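Triacylglycerol lipase (Clostridium botulinum, PDB 5AH1) hydrolyses ester bonds as a zinc-binding lipase of the alpha/beta-hydrolase class, and probably also cleaves synthetic polyesters. Local coordinates at residues Y327-T332 with Q414-P419; N76-V81 with K175-G180. All coordinates share one frame; numbering follows the deposited sequence. Where two conformers were deposited one is given.

Contact 1. Residues Y327-T332 with Q414-P419; sequences YYFSWT and QWNAMP
Met418 CB lies over one face of the Trp331 indole, 3.4 Å from the centroid of the six-membered ring and almost on its normal. Tyr328 CB sits over a face of Trp415, 3.7 Å from the centroid of its six-membered ring, while the Tyr328 and Trp415 rings meet obliquely, their planes at 46°. The Phe329 carbonyl oxygen reaches the edge of the Trp415 ring. With CG anti to the carbonyl carbon (chi1 -55°) and the chain bent at chi2 (-61°), the Met418 sulfur comes to the rim of the Phe329 ring, SD lying 3.9 Å from CD1, a Met-aromatic contact at the edge. The backbones that carry these groups, strands 327-331 and 415-417, pair in parallel. Asn416 donates twice to Tyr328 O, from N at 2.8 Å and from ND2 at 2.9 Å, approaching from opposite faces of the carbonyl plane. Ser330 N then donates to Asn416 O, and Met418 N to Ser330 O at 2.9 Å. Beside Trp331 and Met418, a water accepts from Thr332 N and donates to Met418 O. Asn416 ND2 also bonds to Lys411 O, and Ser330 OG to Asp393 O. The Asn416 amide is thereby tied to two backbone carbonyls, which should fix its rotation and satisfy its buried NH2 group.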
loop_
_atom_site.group_PDB
_atom_site.type_symbol
_atom_site.label_atom_id
_atom_site.label_comp_id
_atom_site.label_asym_id
_atom_site.label_seq_id
_atom_site.Cartn_x
_atom_site.Cartn_y
_atom_site.Cartn_z
ATOM N N TYR A 327 14.833 -9.843 -2.649
ATOM C CA TYR A 327 14.390 -10.229 -1.311
ATOM C C TYR A 327 12.983 -9.704 -1.060
ATOM O O TYR A 327 12.716 -8.545 -1.324
ATOM C CB TYR A 327 15.335 -9.648 -0.246
ATOM C CG TYR A 327 16.731 -10.206 -0.254
ATOM C CD1 TYR A 327 17.031 -11.370 0.417
ATOM C CD2 TYR A 327 17.757 -9.543 -0.919
ATOM C CE1 TYR A 327 18.331 -11.863 0.430
ATOM C CE2 TYR A 327 19.033 -10.031 -0.932
ATOM C CZ TYR A 327 19.314 -11.187 -0.263
ATOM O OH TYR A 327 20.602 -11.666 -0.270
ATOM N N TYR A 328 12.115 -10.536 -0.504
ATOM C CA TYR A 328 10.751 -10.127 -0.176
ATOM C C TYR A 328 10.516 -10.292 1.317
ATOM O O TYR A 328 10.819 -11.332 1.900
ATOM C CB TYR A 328 9.706 -10.933 -0.977
ATOM C CG TYR A 328 9.740 -10.645 -2.458
ATOM C CD1 TYR A 328 10.623 -11.290 -3.295
ATOM C CD2 TYR A 328 8.842 -9.753 -3.031
ATOM C CE1 TYR A 328 10.678 -11.010 -4.650
ATOM C CE2 TYR A 328 8.885 -9.476 -4.374
ATOM C CZ TYR A 328 9.774 -10.125 -5.191
ATOM O OH TYR A 328 9.869 -9.874 -6.537
ATOM N N PHE A 329 10.001 -9.233 1.925
ATOM C CA PHE A 329 9.638 -9.215 3.336
ATOM C C PHE A 329 8.199 -8.827 3.466
ATOM O O PHE A 329 7.762 -7.900 2.813
ATOM C CB PHE A 329 10.512 -8.204 4.098
ATOM C CG PHE A 329 11.968 -8.529 4.031
ATOM C CD1 PHE A 329 12.538 -9.433 4.930
ATOM C CD2 PHE A 329 12.766 -7.974 3.047
ATOM C CE1 PHE A 329 13.871 -9.756 4.859
ATOM C CE2 PHE A 329 14.093 -8.302 2.965
ATOM C CZ PHE A 329 14.651 -9.197 3.861
ATOM N N SER A 330 7.497 -9.477 4.373
ATOM C CA SER A 330 6.119 -9.097 4.676
ATOM C C SER A 330 5.924 -8.895 6.166
ATOM O O SER A 330 6.415 -9.678 6.993
ATOM C CB SER A 330 5.142 -10.155 4.185
ATOM O OG SER A 330 5.481 -11.401 4.759
ATOM N N TRP A 331 5.203 -7.825 6.486
ATOM C CA TRP A 331 4.825 -7.450 7.837
ATOM C C TRP A 331 3.308 -7.418 7.945
ATOM O O TRP A 331 2.626 -6.822 7.097
ATOM C CB TRP A 331 5.406 -6.081 8.166
ATOM C CG TRP A 331 6.897 -6.067 8.140
ATOM C CD1 TRP A 331 7.696 -5.807 7.073
ATOM C CD2 TRP A 331 7.770 -6.363 9.239
ATOM N NE1 TRP A 331 9.017 -5.913 7.441
ATOM C CE2 TRP A 331 9.092 -6.245 8.768
ATOM C CE3 TRP A 331 7.557 -6.717 10.577
ATOM C CZ2 TRP A 331 10.202 -6.458 9.591
ATOM C CZ3 TRP A 331 8.645 -6.931 11.385
ATOM C CH2 TRP A 331 9.958 -6.791 10.898
ATOM N N THR A 332 2.806 -8.082 8.986
ATOM C CA THR A 332 1.384 -8.243 9.262
ATOM C C THR A 332 1.027 -7.451 10.521
ATOM O O THR A 332 1.692 -7.600 11.557
ATOM C CB THR A 332 1.048 -9.737 9.503
ATOM O OG1 THR A 332 1.333 -10.488 8.313
ATOM C CG2 THR A 332 -0.420 -9.915 9.885
ATOM N N GLN A 414 11.928 -15.243 -2.260
ATOM C CA GLN A 414 10.739 -15.748 -1.601
ATOM C C GLN A 414 10.365 -14.791 -0.470
ATOM O O GLN A 414 11.128 -13.880 -0.143
ATOM C CB GLN A 414 10.979 -17.166 -1.093
ATOM C CG GLN A 414 12.070 -17.307 -0.060
ATOM C CD GLN A 414 12.258 -18.762 0.281
ATOM O OE1 GLN A 414 12.592 -19.570 -0.576
ATOM N NE2 GLN A 414 11.989 -19.116 1.515
ATOM N N TRP A 415 9.203 -15.000 0.125
ATOM C CA TRP A 415 8.708 -14.150 1.203
ATOM C C TRP A 415 9.247 -14.573 2.564
ATOM O O TRP A 415 9.053 -15.705 2.994
ATOM C CB TRP A 415 7.173 -14.178 1.222
ATOM C CG TRP A 415 6.619 -13.548 0.001
ATOM C CD1 TRP A 415 6.366 -14.151 -1.195
ATOM C CD2 TRP A 415 6.353 -12.161 -0.180
ATOM N NE1 TRP A 415 5.939 -13.227 -2.113
ATOM C CE2 TRP A 415 5.895 -11.996 -1.506
ATOM C CE3 TRP A 415 6.395 -11.048 0.664
ATOM C CZ2 TRP A 415 5.547 -10.750 -2.011
ATOM C CZ3 TRP A 415 6.054 -9.816 0.169
ATOM C CH2 TRP A 415 5.616 -9.671 -1.156
ATOM N N ASN A 416 9.879 -13.619 3.226
ATOM C CA ASN A 416 10.363 -13.745 4.595
ATOM C C ASN A 416 9.260 -13.071 5.415
ATOM O O ASN A 416 9.182 -11.842 5.485
ATOM C CB ASN A 416 11.701 -13.037 4.781
ATOM C CG ASN A 416 12.809 -13.646 3.949
ATOM O OD1 ASN A 416 13.627 -14.410 4.459
ATOM N ND2 ASN A 416 12.887 -13.281 2.686
ATOM N N ALA A 417 8.368 -13.889 5.976
ATOM C CA ALA A 417 7.216 -13.400 6.731
ATOM C C ALA A 417 7.661 -13.077 8.157
ATOM O O ALA A 417 8.007 -13.963 8.936
ATOM C CB ALA A 417 6.074 -14.418 6.706
ATOM N N MET A 418 7.691 -11.784 8.467
ATOM C CA MET A 418 8.354 -11.300 9.671
ATOM C C MET A 418 7.420 -11.377 10.888
ATOM O O MET A 418 6.212 -11.580 10.746
ATOM C CB MET A 418 8.891 -9.880 9.414
ATOM C CG MET A 418 9.806 -9.815 8.198
ATOM S SD MET A 418 11.287 -10.855 8.356
ATOM C CE MET A 418 12.212 -9.964 9.606
ATOM N N PRO A 419 7.980 -11.233 12.100
ATOM C CA PRO A 419 7.169 -11.402 13.308
ATOM C C PRO A 419 5.961 -10.458 13.345
ATOM O O PRO A 419 6.104 -9.266 13.097
ATOM C CB PRO A 419 8.177 -11.124 14.442
ATOM C CG PRO A 419 9.472 -11.550 13.876
ATOM C CD PRO A 419 9.412 -11.113 12.433
HETATM O O HOH W 1 4.853 -9.159 10.611
#

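Contact 2. Residues N76-V81 with K175-G180; sequences NNYPIV and KIHLIG
Tyr78 and Lys175 run side by side in the same direction, and the lysine's aliphatic chain follows the ring. Lys175 CB stands 3.6 Å from the ring centroid, only 3° off the normal, and CD carries on to within 3.7 Å of Tyr78 OH. Asn76 CB takes the opposite face, which leaves the ring sandwiched between two methylene groups. The ammonium group turns away to His219 O and Asn172 O. His177 crosses Tyr78 at about a right angle and meets Asn76 from the opposite direction. Its NE2 donates to Asn76 OD1 at 2.9 Å, with the acceptor slightly out of the imidazole plane. The same oxygen accepts from Tyr78 N on an in-plane lone pair, forming an Asx turn. With CG placed between the backbone N and the carbonyl carbon (chi1 68°), Asn76 OD1 is within reach of both donors.

Strands 80-83 and 176-181 are parallel neighbours inside the central sheet of the alpha/beta-hydrolase fold, and Gly180 opens a GxSxG sequence consistent with a nucleophile elbow. The ladder runs from His177 N to Pro79 O (2.8 Å), from Val81 N to His177 O and from Ile179 N to Val81 O (3.0 Å). On the His177 face, Ile80 CG2 packs 3.7 Å from Ile179 CD1, and helix 437-448 lies against both isoleucines. On the other face, Val81 and Leu178 point the same way, Val81 CB touching Leu178 CD2, while the Ile176 side chain crosses Val81 obliquely, CD1 reaching Val81 CG2 at 3.8 Å. His177 ND1 has a further partner in Ser223 OG on the adjoining strand 221-227.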
loop_
_atom_site.group_PDB
_atom_site.type_symbol
_atom_site.label_atom_id
_atom_site.label_comp_id
_atom_site.label_asym_id
_atom_site.label_seq_id
_atom_site.Cartn_x
_atom_site.Cartn_y
_atom_site.Cartn_z
ATOM N N ASN A 76 24.909 -3.232 1.366
ATOM C CA ASN A 76 24.601 -2.355 0.251
ATOM C C ASN A 76 24.325 -0.944 0.710
ATOM O O ASN A 76 24.067 -0.702 1.896
ATOM C CB ASN A 76 23.361 -2.896 -0.466
ATOM C CG ASN A 76 22.115 -2.774 0.377
ATOM O OD1 ASN A 76 21.496 -1.720 0.423
ATOM N ND2 ASN A 76 21.727 -3.854 1.040
ATOM N N ASN A 77 24.359 -0.002 -0.233
ATOM C CA ASN A 77 24.060 1.411 0.049
ATOM C C ASN A 77 22.823 1.905 -0.706
ATOM O O ASN A 77 22.655 3.106 -0.949
ATOM C CB ASN A 77 25.272 2.297 -0.274
ATOM C CG ASN A 77 25.749 2.139 -1.711
ATOM O OD1 ASN A 77 25.124 1.450 -2.516
ATOM N ND2 ASN A 77 26.858 2.790 -2.041
ATOM N N TYR A 78 21.939 0.978 -1.061
ATOM C CA TYR A 78 20.771 1.312 -1.860
ATOM C C TYR A 78 19.802 2.138 -1.023
ATOM O O TYR A 78 19.565 1.841 0.145
ATOM C CB TYR A 78 20.082 0.042 -2.323
ATOM C CG TYR A 78 20.965 -0.929 -3.071
ATOM C CD1 TYR A 78 21.942 -0.496 -3.955
ATOM C CD2 TYR A 78 20.808 -2.297 -2.893
ATOM C CE1 TYR A 78 22.721 -1.394 -4.648
ATOM C CE2 TYR A 78 21.580 -3.211 -3.585
ATOM C CZ TYR A 78 22.559 -2.763 -4.443
ATOM O OH TYR A 78 23.309 -3.690 -5.135
ATOM N N PRO A 79 19.184 3.157 -1.644
ATOM C CA PRO A 79 18.182 3.942 -0.915
ATOM C C PRO A 79 16.844 3.235 -0.809
ATOM O O PRO A 79 16.576 2.260 -1.517
ATOM C CB PRO A 79 18.024 5.194 -1.775
ATOM C CG PRO A 79 18.295 4.708 -3.137
ATOM C CD PRO A 79 19.413 3.708 -2.989
ATOM N N ILE A 80 16.011 3.763 0.082
ATOM C CA ILE A 80 14.633 3.315 0.263
ATOM C C ILE A 80 13.705 4.243 -0.515
ATOM O O ILE A 80 13.901 5.457 -0.530
ATOM C CB ILE A 80 14.264 3.335 1.781
ATOM C CG1 ILE A 80 15.013 2.215 2.512
ATOM C CG2 ILE A 80 12.766 3.235 2.003
ATOM C CD1 ILE A 80 15.066 2.382 4.018
ATOM N N VAL A 81 12.703 3.664 -1.171
ATOM C CA VAL A 81 11.603 4.413 -1.749
ATOM C C VAL A 81 10.317 3.908 -1.091
ATOM O O VAL A 81 9.980 2.725 -1.167
ATOM C CB VAL A 81 11.546 4.268 -3.299
ATOM C CG1 VAL A 81 10.309 4.945 -3.872
ATOM C CG2 VAL A 81 12.808 4.847 -3.933
ATOM N N LYS A 175 20.542 0.125 -7.375
ATOM C CA LYS A 175 19.281 -0.491 -6.994
ATOM C C LYS A 175 18.611 0.274 -5.861
ATOM O O LYS A 175 19.207 1.169 -5.248
ATOM C CB LYS A 175 19.516 -1.943 -6.550
ATOM C CG LYS A 175 20.199 -2.839 -7.557
ATOM C CD LYS A 175 20.192 -4.276 -7.031
ATOM C CE LYS A 175 21.127 -5.188 -7.778
ATOM N NZ LYS A 175 20.704 -5.407 -9.156
ATOM N N ILE A 176 17.354 -0.076 -5.597
ATOM C CA ILE A 176 16.624 0.486 -4.474
ATOM C C ILE A 176 15.935 -0.599 -3.652
ATOM O O ILE A 176 15.748 -1.724 -4.111
ATOM C CB ILE A 176 15.547 1.508 -4.951
ATOM C CG1 ILE A 176 14.443 0.813 -5.770
ATOM C CG2 ILE A 176 16.206 2.626 -5.743
ATOM C CD1 ILE A 176 13.281 1.748 -6.150
ATOM N N HIS A 177 15.548 -0.228 -2.437
ATOM C CA HIS A 177 14.670 -1.011 -1.584
ATOM C C HIS A 177 13.293 -0.366 -1.673
ATOM O O HIS A 177 13.163 0.819 -1.373
ATOM C CB HIS A 177 15.095 -0.956 -0.128
ATOM C CG HIS A 177 16.462 -1.490 0.134
ATOM N ND1 HIS A 177 16.752 -2.837 0.090
ATOM C CD2 HIS A 177 17.617 -0.858 0.449
ATOM C CE1 HIS A 177 18.029 -3.007 0.385
ATOM N NE2 HIS A 177 18.578 -1.825 0.600
ATOM N N LEU A 178 12.270 -1.125 -2.064
ATOM C CA LEU A 178 10.912 -0.603 -2.083
ATOM C C LEU A 178 10.185 -1.030 -0.826
ATOM O O LEU A 178 10.222 -2.206 -0.449
ATOM C CB LEU A 178 10.144 -1.121 -3.300
ATOM C CG LEU A 178 10.505 -0.433 -4.616
ATOM C CD1 LEU A 178 9.991 -1.252 -5.797
ATOM C CD2 LEU A 178 9.943 0.975 -4.662
ATOM N N ILE A 179 9.518 -0.079 -0.184
ATOM C CA ILE A 179 8.679 -0.358 0.973
ATOM C C ILE A 179 7.287 0.173 0.694
ATOM O O ILE A 179 7.127 1.365 0.433
ATOM C CB ILE A 179 9.244 0.282 2.275
ATOM C CG1 ILE A 179 10.668 -0.211 2.559
ATOM C CG2 ILE A 179 8.329 -0.007 3.450
ATOM C CD1 ILE A 179 11.327 0.350 3.822
ATOM N N GLY A 180 6.301 -0.713 0.772
ATOM C CA GLY A 180 4.939 -0.359 0.430
ATOM C C GLY A 180 3.962 -0.736 1.515
ATOM O O GLY A 180 3.924 -1.876 1.954
#

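Overall arrangement
Contacts 1 and 2 belong to the same parallel sheet but do not touch: their centres are 15 Å apart and their nearest atoms about 7 Å. Strand 221-227 runs between them, flanked by strand 176-181 and strand 327-331. Its His222 meets Tyr78 of contact 2 and Tyr327 of contact 1 edge-to-face, and Leu447 of helix 437-448 packs on Phe329, His177 and Ile179, bridging the two. Along the chain, contact 2 closes before contact 1 opens. Strand 176-181 leads into Ser182, probably the nucleophile at the elbow, so contact 2 ends two residues before the presumed catalytic serine. Neither contact supplies a ligand to the zinc site of Asp130, His150, His156 and Asp302.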